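Side-chain contacts in diphthine synthase (Entamoeba histolytica, PDB 3I4T), which probably transfers methyl groups from S-adenosylmethionine to a modified histidine of elongation factor 2 during diphthamide synthesis: residues A[136-141]-A[268-273]; A[145-150]-A[278-283]; A[172-177]-A[227-232]; A[248-253]-A[258-263]. All coordinates share one frame; numbering follows the deposited sequence.

Contact 1: residues A[136-141]-A[268-273]; sequences NAIGCS and CLLIPA
Ile138 and Leu270 meet in the interior, where a short 3-10 segment following helix 134-137 packs on strand 267-271 of the mixed sheet, in the tetrapyrrole-methylase fold to which this family belongs. The two branches of Leu270 divide the work. CD2 lies against Ile138, 3.8 Å from Ile138 CD1 and 4.0 Å from Ile138 CG2, the two side chains crossing at a slant. CD1 turns to Ser141 instead, 3.7 Å from Ser141 CB. Farther along the strand, Cys268 SG touches Ile138 CG2 at 4.1 Å, so this one methyl bridges two residues whose side chains leave the same face of the strand.

One shell out, Leu181 of strand 180-187 packs against both Ile138 and Leu270, while Val237 and Met239 of strand 235-240 flank Leu270 on the sheet. The 3-10 turn is pinned by its own polar atoms: Ile138 O accepts from the backbone N of Ser141 and also from its hydroxyl. With chi1 at 59°, Ser141 OG sits between its backbone N and carbonyl carbon and reaches back to Ile138 O at 2.7 Å, the C=O...OG angle being 169°. That same OG lies 3.5 Å from Leu270 CD1.

Contact 2: residues A[145-150]-A[278-283]; sequences LYRFGQ and DPELDQ
Arg147 stands in a loop of turn-like backbone, closed by a bond from Phe148 N to Leu145 O, and faces Glu280 in the first turn of helix 278-284. In this tetrapyrrole-methylase fold their salt bridge ties the loop leading to strand 152-154 to the start of the last helix of the chain. Arg147 NH1 and Glu280 OE1 are the pair that meets, 3.0 Å apart. The guanidinium and carboxylate planes are turned 42° from each other. A bend at chi3 (51°) turns the end of the arginine toward the helix, and the glutamate, its chain extended beyond CG, carries its carboxylate out to meet it.

Both ends have stronger partners outside the pair. Arg147 NH2 donates to the carbonyl oxygens of Asn177 and Gln275, which leaves NH1 to face the glutamate. On the other side, Glu280 OE2 is hydrogen-bonded to Gln144 N and His179 NE2, and OE1 takes the backbone N-H of Asp277, the residue just before the helix. Several donors thus hold the rotation of a buried carboxylate and probably offset its charge. Its place in the first helical turn, together with the arginine, would be expected to favour the ionised form. The long ion pair from NH1 to Asp277 OD2 is weak. Contact between the segments stays confined to the polar ends, with Arg147 CZ already 4.1 Å from Glu280 OE1.

Contact 3: residues A[172-177]-A[227-232]; sequences INRDNN and LGVYDE
A bend at chi3 (66°), followed by chi4 of 89°, swings the guanidinium of Arg174 off its extended chain and sets NE before the carbonyl oxygen of Val229. Arg174 NE donates to Val229 O at 2.8 Å with an N-H...O angle of 145°. The acceptor lies at the edge of the guanidinium, near its plane, though tilted somewhat out of it. Arg174 NH2 adds a weak bond to the same oxygen at 3.3 Å, so one carbonyl is held by two N-H groups through bonds of unequal strength. Val229's side chain takes a lesser part: Arg174 CD passes 4.4 Å from Val229 CG1, and the valine otherwise packs on Tyr167, Ile170 and Lys171 of helix 166-175. The loop is steadied by Glu222, whose carboxylate accepts from the backbone N of Gly228 and of Val229. Arg174 NH1 makes a weak bond to Pro272 O, past the end of strand 267-271.

At the C-terminal end of the helix, Ile172 O accepts from Asn176 N and, at 2.7 Å, from Asn176 ND2, the two donors arriving from opposite faces of the carbonyl plane. Asn177 then takes positive phi, and its N bonds to Arg174 O while Met178 N reaches Asn173 O. The arginine that clasps the loop therefore sits in the last turn of a helix ended by a Schellman motif.

Contact 4: residues A[248-253]-A[258-263]; sequences KIVYGK and LHYDFG
Asp261 OD1 accepts the backbone N-H of Gly263 at 3.0 Å, an Asx turn that shapes the loop from which Tyr260 and Phe262 reach strand 248-253. The donor comes from above the carboxylate plane, with an N-H...O angle of 147°. A second clamp lies farther back, where Asn212 ND2 bonds to the carbonyl oxygens of both Leu258 and Tyr260 and ties the loop to helix 211-225. The strand pairs antiparallel with strand 235-240 in the mixed sheet, and the short helix 254-257 links it to this loop before strand 267-271, so the contact closes a local turn of chain.

Val250 is the pivot of the packing. Its CG2 methyl sits over one face of the Tyr260 ring in a CH-pi contact, 4.0 Å from the centroid and 27° off the ring normal, displaced toward the rim on the side of CZ and CE2. The same methyl is 3.8 Å from Phe262 CE1, so both aromatic rings meet it. The rings also touch each other: Tyr260 CD2 stands 3.5 Å above the plane of Phe262, over its centre. Ile211 of helix 211-225 is another neighbour of Phe262.

The end of Lys248 lies near Tyr260 OH, but its placement is doubtful. Between the two segments the sound contacts are thus apolar and CH-pi, made by one valine and two rings, while the polar bonds shape the loop through the Asx turn and tie it to neighbouring elements.

In the fold
Contacts 1 and 2 lie closest, centres about 8 Å apart, and are joined where Ile138 CD1 packs 3.8 Å from Phe148 CZ. Contact 3 is about 16 Å from the centres of both; Arg147 NH2 to Asn177 O (2.9 Å) and Gln150 O to Asn173 ND2 (3.0 Å) are probable hydrogen bonds linking it to contact 2. Contact 4, on another strand of the mixed sheet, meets contact 1 through Cys140 SG and Ile249 CD1 at 3.6 Å. Contacts 1, 2 and 3 also touch the second subunit, whereas contact 4 does not. In relatives the methyl donor binds in the cleft between the two domains.

Contact 1: residues A[136-141]-A[268-273]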
loop_
_atom_site.group_PDB
_atom_site.type_symbol
_atom_site.label_atom_id
_atom_site.label_comp_id
_atom_site.label_asym_id
_atom_site.label_seq_id
_atom_site.Cartn_x
_atom_site.Cartn_y
_atom_site.Cartn_z
ATOM N N ASN A 136 -1.804 2.739 -0.603
ATOM C CA ASN A 136 -0.652 3.510 -1.051
ATOM C C ASN A 136 -1.053 4.634 -2.018
ATOM O O ASN A 136 -0.554 5.766 -1.921
ATOM C CB ASN A 136 0.502 2.626 -1.591
ATOM C CG ASN A 136 0.028 1.460 -2.462
ATOM O OD1 ASN A 136 -0.577 0.513 -1.964
ATOM N ND2 ASN A 136 0.326 1.513 -3.766
ATOM N N ALA A 137 -1.996 4.332 -2.911
ATOM C CA ALA A 137 -2.392 5.259 -3.978
ATOM C C ALA A 137 -2.854 6.646 -3.516
ATOM O O ALA A 137 -2.679 7.629 -4.238
ATOM C CB ALA A 137 -3.450 4.622 -4.848
ATOM N N ILE A 138 -3.464 6.712 -2.328
ATOM C CA ILE A 138 -3.947 7.968 -1.732
ATOM C C ILE A 138 -2.795 8.949 -1.438
ATOM O O ILE A 138 -3.017 10.097 -1.034
ATOM C CB ILE A 138 -4.770 7.725 -0.413
ATOM C CG1 ILE A 138 -3.983 6.822 0.534
ATOM C CG2 ILE A 138 -6.145 7.152 -0.728
ATOM C CD1 ILE A 138 -4.305 7.011 1.979
ATOM N N GLY A 139 -1.570 8.472 -1.634
ATOM C CA GLY A 139 -0.392 9.319 -1.598
ATOM C C GLY A 139 -0.443 10.461 -2.588
ATOM O O GLY A 139 0.270 11.446 -2.431
ATOM N N CYS A 140 -1.297 10.356 -3.598
ATOM C CA CYS A 140 -1.395 11.415 -4.603
ATOM C C CYS A 140 -2.012 12.686 -4.052
ATOM O O CYS A 140 -1.988 13.727 -4.711
ATOM C CB CYS A 140 -2.144 10.943 -5.854
ATOM S SG CYS A 140 -3.805 10.392 -5.552
ATOM N N SER A 141 -2.545 12.598 -2.837
ATOM C CA SER A 141 -3.118 13.752 -2.147
ATOM C C SER A 141 -2.046 14.764 -1.729
ATOM O O SER A 141 -2.322 15.956 -1.590
ATOM C CB SER A 141 -3.867 13.286 -0.903
ATOM O OG SER A 141 -2.980 12.600 -0.033
ATOM N N CYS A 268 -13.358 7.671 -1.246
ATOM C CA CYS A 268 -12.863 7.619 0.123
ATOM C C CYS A 268 -12.463 9.007 0.613
ATOM O O CYS A 268 -12.340 9.947 -0.177
ATOM C CB CYS A 268 -11.685 6.651 0.269
ATOM S SG CYS A 268 -10.218 7.177 -0.608
ATOM N N LEU A 269 -12.247 9.111 1.921
ATOM C CA LEU A 269 -11.990 10.370 2.586
ATOM C C LEU A 269 -10.684 10.314 3.365
ATOM O O LEU A 269 -10.358 9.296 3.980
ATOM C CB LEU A 269 -13.143 10.665 3.557
ATOM C CG LEU A 269 -13.164 12.027 4.239
ATOM C CD1 LEU A 269 -13.388 13.128 3.229
ATOM C CD2 LEU A 269 -14.239 12.052 5.289
ATOM N N LEU A 270 -9.937 11.409 3.338
ATOM C CA LEU A 270 -8.751 11.537 4.172
ATOM C C LEU A 270 -8.941 12.647 5.189
ATOM O O LEU A 270 -9.266 13.788 4.839
ATOM C CB LEU A 270 -7.499 11.804 3.339
ATOM C CG LEU A 270 -7.238 10.956 2.091
ATOM C CD1 LEU A 270 -5.927 11.407 1.454
ATOM C CD2 LEU A 270 -7.209 9.471 2.382
ATOM N N ILE A 271 -8.759 12.293 6.452
ATOM C CA ILE A 271 -8.822 13.258 7.517
ATOM C C ILE A 271 -7.407 13.492 8.036
ATOM O O ILE A 271 -6.873 12.671 8.792
ATOM C CB ILE A 271 -9.768 12.813 8.661
ATOM C CG1 ILE A 271 -11.164 12.491 8.111
ATOM C CG2 ILE A 271 -9.834 13.907 9.737
ATOM C CD1 ILE A 271 -12.116 11.862 9.139
ATOM N N PRO A 272 -6.789 14.609 7.612
ATOM C CA PRO A 272 -5.419 14.946 7.998
ATOM C C PRO A 272 -5.272 15.061 9.505
ATOM O O PRO A 272 -6.249 15.359 10.179
ATOM C CB PRO A 272 -5.199 16.322 7.356
ATOM C CG PRO A 272 -6.180 16.393 6.223
ATOM C CD PRO A 272 -7.364 15.578 6.655
ATOM N N ALA A 273 -4.066 14.828 10.029
ATOM C CA ALA A 273 -3.741 15.173 11.429
ATOM C C ALA A 273 -3.955 16.676 11.705
ATOM O O ALA A 273 -3.946 17.471 10.772
ATOM C CB ALA A 273 -2.297 14.783 11.742
#

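Contact 2: residues A[145-150]-A[278-283]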
loop_
_atom_site.group_PDB
_atom_site.type_symbol
_atom_site.label_atom_id
_atom_site.label_comp_id
_atom_site.label_asym_id
_atom_site.label_seq_id
_atom_site.Cartn_x
_atom_site.Cartn_y
_atom_site.Cartn_z
ATOM N N LEU A 145 2.384 9.215 3.606
ATOM C CA LEU A 145 1.875 7.897 3.989
ATOM C C LEU A 145 2.401 7.314 5.310
ATOM O O LEU A 145 1.704 6.526 5.960
ATOM C CB LEU A 145 2.139 6.898 2.856
ATOM C CG LEU A 145 1.474 7.189 1.500
ATOM C CD1 LEU A 145 1.914 6.155 0.474
ATOM C CD2 LEU A 145 -0.080 7.272 1.598
ATOM N N TYR A 146 3.618 7.684 5.712
ATOM C CA TYR A 146 4.146 7.233 7.006
ATOM C C TYR A 146 3.369 7.855 8.139
ATOM O O TYR A 146 3.316 7.303 9.228
ATOM C CB TYR A 146 5.625 7.569 7.180
ATOM C CG TYR A 146 6.538 6.939 6.161
ATOM C CD1 TYR A 146 6.103 5.876 5.351
ATOM C CD2 TYR A 146 7.856 7.396 6.013
ATOM C CE1 TYR A 146 6.950 5.309 4.407
ATOM C CE2 TYR A 146 8.716 6.829 5.077
ATOM C CZ TYR A 146 8.257 5.788 4.281
ATOM O OH TYR A 146 9.107 5.225 3.352
ATOM N N ARG A 147 2.767 9.011 7.881
ATOM C CA ARG A 147 1.981 9.688 8.908
ATOM C C ARG A 147 0.544 9.171 9.069
ATOM O O ARG A 147 -0.178 9.657 9.911
ATOM C CB ARG A 147 2.015 11.202 8.698
ATOM C CG ARG A 147 3.428 11.811 8.794
ATOM C CD ARG A 147 3.362 13.320 8.953
ATOM N NE ARG A 147 2.442 13.660 10.038
ATOM C CZ ARG A 147 1.869 14.848 10.218
ATOM N NH1 ARG A 147 2.105 15.863 9.387
ATOM N NH2 ARG A 147 1.052 15.015 11.244
ATOM N N PHE A 148 0.132 8.191 8.268
ATOM C CA PHE A 148 -1.198 7.580 8.429
ATOM C C PHE A 148 -1.274 6.634 9.626
ATOM O O PHE A 148 -0.444 5.722 9.767
ATOM C CB PHE A 148 -1.676 6.900 7.132
ATOM C CG PHE A 148 -2.322 7.862 6.173
ATOM C CD1 PHE A 148 -1.544 8.688 5.361
ATOM C CD2 PHE A 148 -3.695 7.993 6.124
ATOM C CE1 PHE A 148 -2.132 9.609 4.503
ATOM C CE2 PHE A 148 -4.292 8.915 5.276
ATOM C CZ PHE A 148 -3.504 9.727 4.464
ATOM N N GLY A 149 -2.259 6.882 10.485
ATOM C CA GLY A 149 -2.553 6.038 11.646
ATOM C C GLY A 149 -3.395 4.877 11.164
ATOM O O GLY A 149 -3.296 4.500 9.984
ATOM N N GLN A 150 -4.240 4.315 12.041
ATOM C CA GLN A 150 -5.062 3.175 11.628
ATOM C C GLN A 150 -6.215 3.557 10.690
ATOM O O GLN A 150 -6.783 4.656 10.779
ATOM C CB GLN A 150 -5.510 2.318 12.811
ATOM C CG GLN A 150 -6.749 2.748 13.577
ATOM C CD GLN A 150 -6.976 1.877 14.822
ATOM O OE1 GLN A 150 -7.165 0.654 14.723
ATOM N NE2 GLN A 150 -6.952 2.504 15.995
ATOM N N ASP A 278 4.238 21.808 5.978
ATOM C CA ASP A 278 4.263 22.737 4.847
ATOM C C ASP A 278 4.380 22.025 3.503
ATOM O O ASP A 278 3.633 22.351 2.584
ATOM C CB ASP A 278 5.406 23.748 4.977
ATOM C CG ASP A 278 5.169 24.792 6.046
ATOM O OD1 ASP A 278 4.097 24.793 6.713
ATOM O OD2 ASP A 278 6.091 25.629 6.220
ATOM N N PRO A 279 5.313 21.057 3.368
ATOM C CA PRO A 279 5.351 20.408 2.047
ATOM C C PRO A 279 4.051 19.674 1.690
ATOM O O PRO A 279 3.683 19.637 0.522
ATOM C CB PRO A 279 6.537 19.433 2.155
ATOM C CG PRO A 279 7.396 20.015 3.268
ATOM C CD PRO A 279 6.423 20.608 4.238
ATOM N N GLU A 280 3.353 19.134 2.686
ATOM C CA GLU A 280 2.072 18.457 2.470
ATOM C C GLU A 280 0.993 19.457 2.068
ATOM O O GLU A 280 0.226 19.212 1.135
ATOM C CB GLU A 280 1.627 17.704 3.737
ATOM C CG GLU A 280 2.511 16.512 4.173
ATOM C CD GLU A 280 1.981 15.834 5.440
ATOM O OE1 GLU A 280 1.964 16.488 6.503
ATOM O OE2 GLU A 280 1.570 14.650 5.376
ATOM N N LEU A 281 0.929 20.577 2.795
ATOM C CA LEU A 281 0.005 21.665 2.486
ATOM C C LEU A 281 0.219 22.198 1.058
ATOM O O LEU A 281 -0.747 22.478 0.340
ATOM C CB LEU A 281 0.139 22.804 3.512
ATOM C CG LEU A 281 -0.551 22.666 4.880
ATOM C CD1 LEU A 281 -0.232 23.849 5.787
ATOM C CD2 LEU A 281 -2.069 22.471 4.770
ATOM N N ASP A 282 1.483 22.316 0.648
ATOM C CA ASP A 282 1.801 22.786 -0.692
ATOM C C ASP A 282 1.174 21.882 -1.771
ATOM O O ASP A 282 0.733 22.369 -2.819
ATOM C CB ASP A 282 3.317 22.913 -0.897
ATOM C CG ASP A 282 3.966 23.983 -0.003
ATOM O OD1 ASP A 282 3.263 24.849 0.569
ATOM O OD2 ASP A 282 5.208 23.942 0.142
ATOM N N GLN A 283 1.111 20.576 -1.517
ATOM C CA GLN A 283 0.520 19.674 -2.499
ATOM C C GLN A 283 -1.002 19.702 -2.455
ATOM O O GLN A 283 -1.659 19.684 -3.504
ATOM C CB GLN A 283 1.060 18.249 -2.354
ATOM C CG GLN A 283 2.554 18.100 -2.681
ATOM C CD GLN A 283 2.926 18.661 -4.041
ATOM O OE1 GLN A 283 2.301 18.343 -5.049
ATOM N NE2 GLN A 283 3.948 19.493 -4.076
#

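Contact 3: residues A[172-177]-A[227-232]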
loop_
_atom_site.group_PDB
_atom_site.type_symbol
_atom_site.label_atom_id
_atom_site.label_comp_id
_atom_site.label_asym_id
_atom_site.label_seq_id
_atom_site.Cartn_x
_atom_site.Cartn_y
_atom_site.Cartn_z
ATOM N N ILE A 172 -8.085 8.948 18.329
ATOM C CA ILE A 172 -6.717 8.489 18.622
ATOM C C ILE A 172 -5.707 8.956 17.565
ATOM O O ILE A 172 -4.616 9.451 17.901
ATOM C CB ILE A 172 -6.672 6.957 18.819
ATOM C CG1 ILE A 172 -7.292 6.591 20.177
ATOM C CG2 ILE A 172 -5.241 6.415 18.727
ATOM C CD1 ILE A 172 -7.686 5.126 20.300
ATOM N N ASN A 173 -6.076 8.826 16.296
ATOM C CA ASN A 173 -5.206 9.261 15.216
ATOM C C ASN A 173 -4.919 10.749 15.323
ATOM O O ASN A 173 -3.780 11.185 15.164
ATOM C CB ASN A 173 -5.833 8.957 13.862
ATOM C CG ASN A 173 -5.647 7.518 13.437
ATOM O OD1 ASN A 173 -5.022 6.721 14.144
ATOM N ND2 ASN A 173 -6.172 7.181 12.260
ATOM N N ARG A 174 -5.960 11.522 15.620
ATOM C CA ARG A 174 -5.834 12.957 15.655
ATOM C C ARG A 174 -5.138 13.475 16.912
ATOM O O ARG A 174 -4.216 14.271 16.800
ATOM C CB ARG A 174 -7.164 13.631 15.302
ATOM C CG ARG A 174 -7.249 13.768 13.775
ATOM C CD ARG A 174 -8.552 14.226 13.223
ATOM N NE ARG A 174 -8.895 15.591 13.599
ATOM C CZ ARG A 174 -8.566 16.686 12.922
ATOM N NH1 ARG A 174 -7.846 16.624 11.819
ATOM N NH2 ARG A 174 -8.969 17.860 13.366
ATOM N N ASP A 175 -5.537 12.988 18.089
ATOM C CA ASP A 175 -4.822 13.261 19.352
ATOM C C ASP A 175 -3.322 12.989 19.247
ATOM O O ASP A 175 -2.520 13.657 19.886
ATOM C CB ASP A 175 -5.355 12.382 20.496
ATOM C CG ASP A 175 -6.736 12.767 20.949
ATOM O OD1 ASP A 175 -7.339 13.719 20.393
ATOM O OD2 ASP A 175 -7.223 12.103 21.893
ATOM N N ASN A 176 -2.955 11.985 18.462
ATOM C CA ASN A 176 -1.548 11.587 18.319
ATOM C C ASN A 176 -0.911 12.024 17.014
ATOM O O ASN A 176 0.152 11.518 16.626
ATOM C CB ASN A 176 -1.415 10.083 18.509
ATOM C CG ASN A 176 -1.845 9.649 19.890
ATOM O OD1 ASN A 176 -1.152 9.926 20.869
ATOM N ND2 ASN A 176 -3.007 8.992 19.984
ATOM N N ASN A 177 -1.576 12.968 16.348
ATOM C CA ASN A 177 -1.017 13.705 15.206
ATOM C C ASN A 177 -0.768 12.841 13.957
ATOM O O ASN A 177 0.214 13.062 13.222
ATOM C CB ASN A 177 0.238 14.492 15.632
ATOM C CG ASN A 177 0.623 15.562 14.633
ATOM O OD1 ASN A 177 -0.241 16.174 14.017
ATOM N ND2 ASN A 177 1.928 15.789 14.463
ATOM N N LEU A 227 -16.930 14.972 21.180
ATOM C CA LEU A 227 -15.574 14.894 21.727
ATOM C C LEU A 227 -14.612 15.897 21.073
ATOM O O LEU A 227 -13.470 16.032 21.504
ATOM C CB LEU A 227 -15.038 13.462 21.675
ATOM C CG LEU A 227 -15.799 12.446 22.534
ATOM C CD1 LEU A 227 -15.033 11.130 22.627
ATOM C CD2 LEU A 227 -16.105 12.988 23.936
ATOM N N GLY A 228 -15.096 16.614 20.055
ATOM C CA GLY A 228 -14.317 17.663 19.395
ATOM C C GLY A 228 -13.220 17.147 18.479
ATOM O O GLY A 228 -12.180 17.790 18.341
ATOM N N VAL A 229 -13.474 16.005 17.831
ATOM C CA VAL A 229 -12.488 15.325 16.986
ATOM C C VAL A 229 -12.281 16.054 15.652
ATOM O O VAL A 229 -11.152 16.244 15.197
ATOM C CB VAL A 229 -12.907 13.857 16.730
ATOM C CG1 VAL A 229 -11.855 13.125 15.907
ATOM C CG2 VAL A 229 -13.142 13.133 18.039
ATOM N N TYR A 230 -13.388 16.437 15.033
ATOM C CA TYR A 230 -13.410 17.253 13.827
ATOM C C TYR A 230 -14.681 18.093 13.892
ATOM O O TYR A 230 -15.541 17.854 14.762
ATOM C CB TYR A 230 -13.456 16.371 12.583
ATOM C CG TYR A 230 -14.464 15.250 12.678
ATOM C CD1 TYR A 230 -15.830 15.494 12.505
ATOM C CD2 TYR A 230 -14.059 13.944 12.950
ATOM C CE1 TYR A 230 -16.761 14.470 12.599
ATOM C CE2 TYR A 230 -14.990 12.913 13.047
ATOM C CZ TYR A 230 -16.338 13.186 12.874
ATOM O OH TYR A 230 -17.258 12.171 12.972
ATOM N N ASP A 231 -14.807 19.065 12.988
ATOM C CA ASP A 231 -16.085 19.757 12.801
ATOM C C ASP A 231 -16.340 20.234 11.365
ATOM O O ASP A 231 -15.468 20.151 10.517
ATOM C CB ASP A 231 -16.288 20.885 13.845
ATOM C CG ASP A 231 -15.336 22.082 13.663
ATOM O OD1 ASP A 231 -14.449 22.099 12.774
ATOM O OD2 ASP A 231 -15.493 23.040 14.454
ATOM N N GLU A 232 -17.556 20.710 11.121
ATOM C CA GLU A 232 -17.984 21.399 9.891
ATOM C C GLU A 232 -16.853 22.060 9.081
ATOM O O GLU A 232 -16.803 21.949 7.845
ATOM C CB GLU A 232 -19.005 22.474 10.306
ATOM C CG GLU A 232 -20.043 22.826 9.274
ATOM C CD GLU A 232 -21.123 23.756 9.810
ATOM O OE1 GLU A 232 -20.811 24.898 10.220
ATOM O OE2 GLU A 232 -22.302 23.344 9.813
#

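Contact 4: residues A[248-253]-A[258-263]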
loop_
_atom_site.group_PDB
_atom_site.type_symbol
_atom_site.label_atom_id
_atom_site.label_comp_id
_atom_site.label_asym_id
_atom_site.label_seq_id
_atom_site.Cartn_x
_atom_site.Cartn_y
_atom_site.Cartn_z
ATOM N N LYS A 248 -10.560 12.279 -9.207
ATOM C CA LYS A 248 -10.938 13.590 -8.717
ATOM C C LYS A 248 -10.513 13.707 -7.253
ATOM O O LYS A 248 -10.806 12.809 -6.449
ATOM C CB LYS A 248 -12.454 13.791 -8.876
ATOM C CG LYS A 248 -12.982 15.148 -8.421
ATOM C CD LYS A 248 -12.766 16.235 -9.471
ATOM C CE LYS A 248 -12.865 17.632 -8.832
ATOM N NZ LYS A 248 -11.902 18.646 -9.411
ATOM N N ILE A 249 -9.801 14.792 -6.927
ATOM C CA ILE A 249 -9.355 15.071 -5.558
ATOM C C ILE A 249 -9.724 16.499 -5.166
ATOM O O ILE A 249 -9.340 17.445 -5.855
ATOM C CB ILE A 249 -7.823 14.913 -5.411
ATOM C CG1 ILE A 249 -7.379 13.494 -5.758
ATOM C CG2 ILE A 249 -7.361 15.291 -4.008
ATOM C CD1 ILE A 249 -5.873 13.342 -5.836
ATOM N N VAL A 250 -10.464 16.656 -4.066
ATOM C CA VAL A 250 -10.834 17.981 -3.572
ATOM C C VAL A 250 -10.444 18.112 -2.126
ATOM O O VAL A 250 -10.767 17.252 -1.319
ATOM C CB VAL A 250 -12.359 18.274 -3.705
ATOM C CG1 VAL A 250 -12.663 19.709 -3.326
ATOM C CG2 VAL A 250 -12.826 18.036 -5.115
ATOM N N TYR A 251 -9.756 19.206 -1.808
ATOM C CA TYR A 251 -9.363 19.541 -0.439
ATOM C C TYR A 251 -10.182 20.736 0.032
ATOM O O TYR A 251 -10.107 21.822 -0.551
ATOM C CB TYR A 251 -7.881 19.876 -0.412
ATOM C CG TYR A 251 -7.297 20.271 0.943
ATOM C CD1 TYR A 251 -7.381 19.423 2.038
ATOM C CD2 TYR A 251 -6.616 21.486 1.097
ATOM C CE1 TYR A 251 -6.829 19.780 3.253
ATOM C CE2 TYR A 251 -6.053 21.850 2.304
ATOM C CZ TYR A 251 -6.163 20.994 3.377
ATOM O OH TYR A 251 -5.603 21.350 4.583
ATOM N N GLY A 252 -10.965 20.538 1.084
ATOM C CA GLY A 252 -11.834 21.599 1.572
ATOM C C GLY A 252 -12.568 21.236 2.847
ATOM O O GLY A 252 -12.381 20.142 3.401
ATOM N N LYS A 253 -13.405 22.167 3.303
ATOM C CA LYS A 253 -14.172 22.007 4.531
ATOM C C LYS A 253 -15.191 20.892 4.397
ATOM O O LYS A 253 -15.692 20.624 3.311
ATOM C CB LYS A 253 -14.880 23.318 4.912
ATOM C CG LYS A 253 -13.963 24.519 5.043
ATOM C CD LYS A 253 -14.543 25.599 5.953
ATOM C CE LYS A 253 -13.888 26.970 5.705
ATOM N NZ LYS A 253 -14.685 27.783 4.715
ATOM N N LEU A 258 -19.464 18.113 1.738
ATOM C CA LEU A 258 -20.814 17.545 1.916
ATOM C C LEU A 258 -21.758 17.661 0.688
ATOM O O LEU A 258 -22.579 16.771 0.449
ATOM C CB LEU A 258 -21.473 18.175 3.145
ATOM C CG LEU A 258 -22.900 17.810 3.572
ATOM C CD1 LEU A 258 -23.074 16.314 3.859
ATOM C CD2 LEU A 258 -23.313 18.648 4.789
ATOM N N HIS A 259 -21.638 18.741 -0.083
ATOM C CA HIS A 259 -22.563 18.993 -1.192
ATOM C C HIS A 259 -21.862 18.977 -2.525
ATOM O O HIS A 259 -22.477 19.210 -3.572
ATOM C CB HIS A 259 -23.264 20.339 -1.011
ATOM C CG HIS A 259 -24.041 20.435 0.260
ATOM N ND1 HIS A 259 -25.177 19.693 0.492
ATOM C CD2 HIS A 259 -23.829 21.164 1.382
ATOM C CE1 HIS A 259 -25.638 19.962 1.702
ATOM N NE2 HIS A 259 -24.838 20.852 2.261
ATOM N N TYR A 260 -20.567 18.715 -2.491
ATOM C CA TYR A 260 -19.800 18.619 -3.711
ATOM C C TYR A 260 -20.137 17.318 -4.465
ATOM O O TYR A 260 -20.275 16.259 -3.858
ATOM C CB TYR A 260 -18.308 18.709 -3.382
ATOM C CG TYR A 260 -17.442 18.903 -4.591
ATOM C CD1 TYR A 260 -17.019 20.168 -4.967
ATOM C CD2 TYR A 260 -17.047 17.815 -5.360
ATOM C CE1 TYR A 260 -16.224 20.348 -6.093
ATOM C CE2 TYR A 260 -16.262 17.976 -6.473
ATOM C CZ TYR A 260 -15.850 19.241 -6.842
ATOM O OH TYR A 260 -15.057 19.383 -7.960
ATOM N N ASP A 261 -20.280 17.418 -5.785
ATOM C CA ASP A 261 -20.545 16.263 -6.636
ATOM C C ASP A 261 -19.234 15.613 -7.068
ATOM O O ASP A 261 -18.482 16.193 -7.847
ATOM C CB ASP A 261 -21.366 16.698 -7.863
ATOM C CG ASP A 261 -21.686 15.539 -8.830
ATOM O OD1 ASP A 261 -21.389 14.352 -8.540
ATOM O OD2 ASP A 261 -22.251 15.830 -9.906
ATOM N N PHE A 262 -18.977 14.407 -6.570
ATOM C CA PHE A 262 -17.723 13.697 -6.819
ATOM C C PHE A 262 -17.806 12.681 -7.963
ATOM O O PHE A 262 -16.783 12.087 -8.354
ATOM C CB PHE A 262 -17.237 13.003 -5.536
ATOM C CG PHE A 262 -16.599 13.938 -4.543
ATOM C CD1 PHE A 262 -15.226 14.173 -4.574
ATOM C CD2 PHE A 262 -17.374 14.597 -3.592
ATOM C CE1 PHE A 262 -14.634 15.043 -3.673
ATOM C CE2 PHE A 262 -16.799 15.465 -2.673
ATOM C CZ PHE A 262 -15.427 15.698 -2.711
ATOM N N GLY A 263 -19.006 12.473 -8.501
ATOM C CA GLY A 263 -19.181 11.526 -9.606
ATOM C C GLY A 263 -19.326 10.075 -9.174
ATOM O O GLY A 263 -19.786 9.794 -8.070
#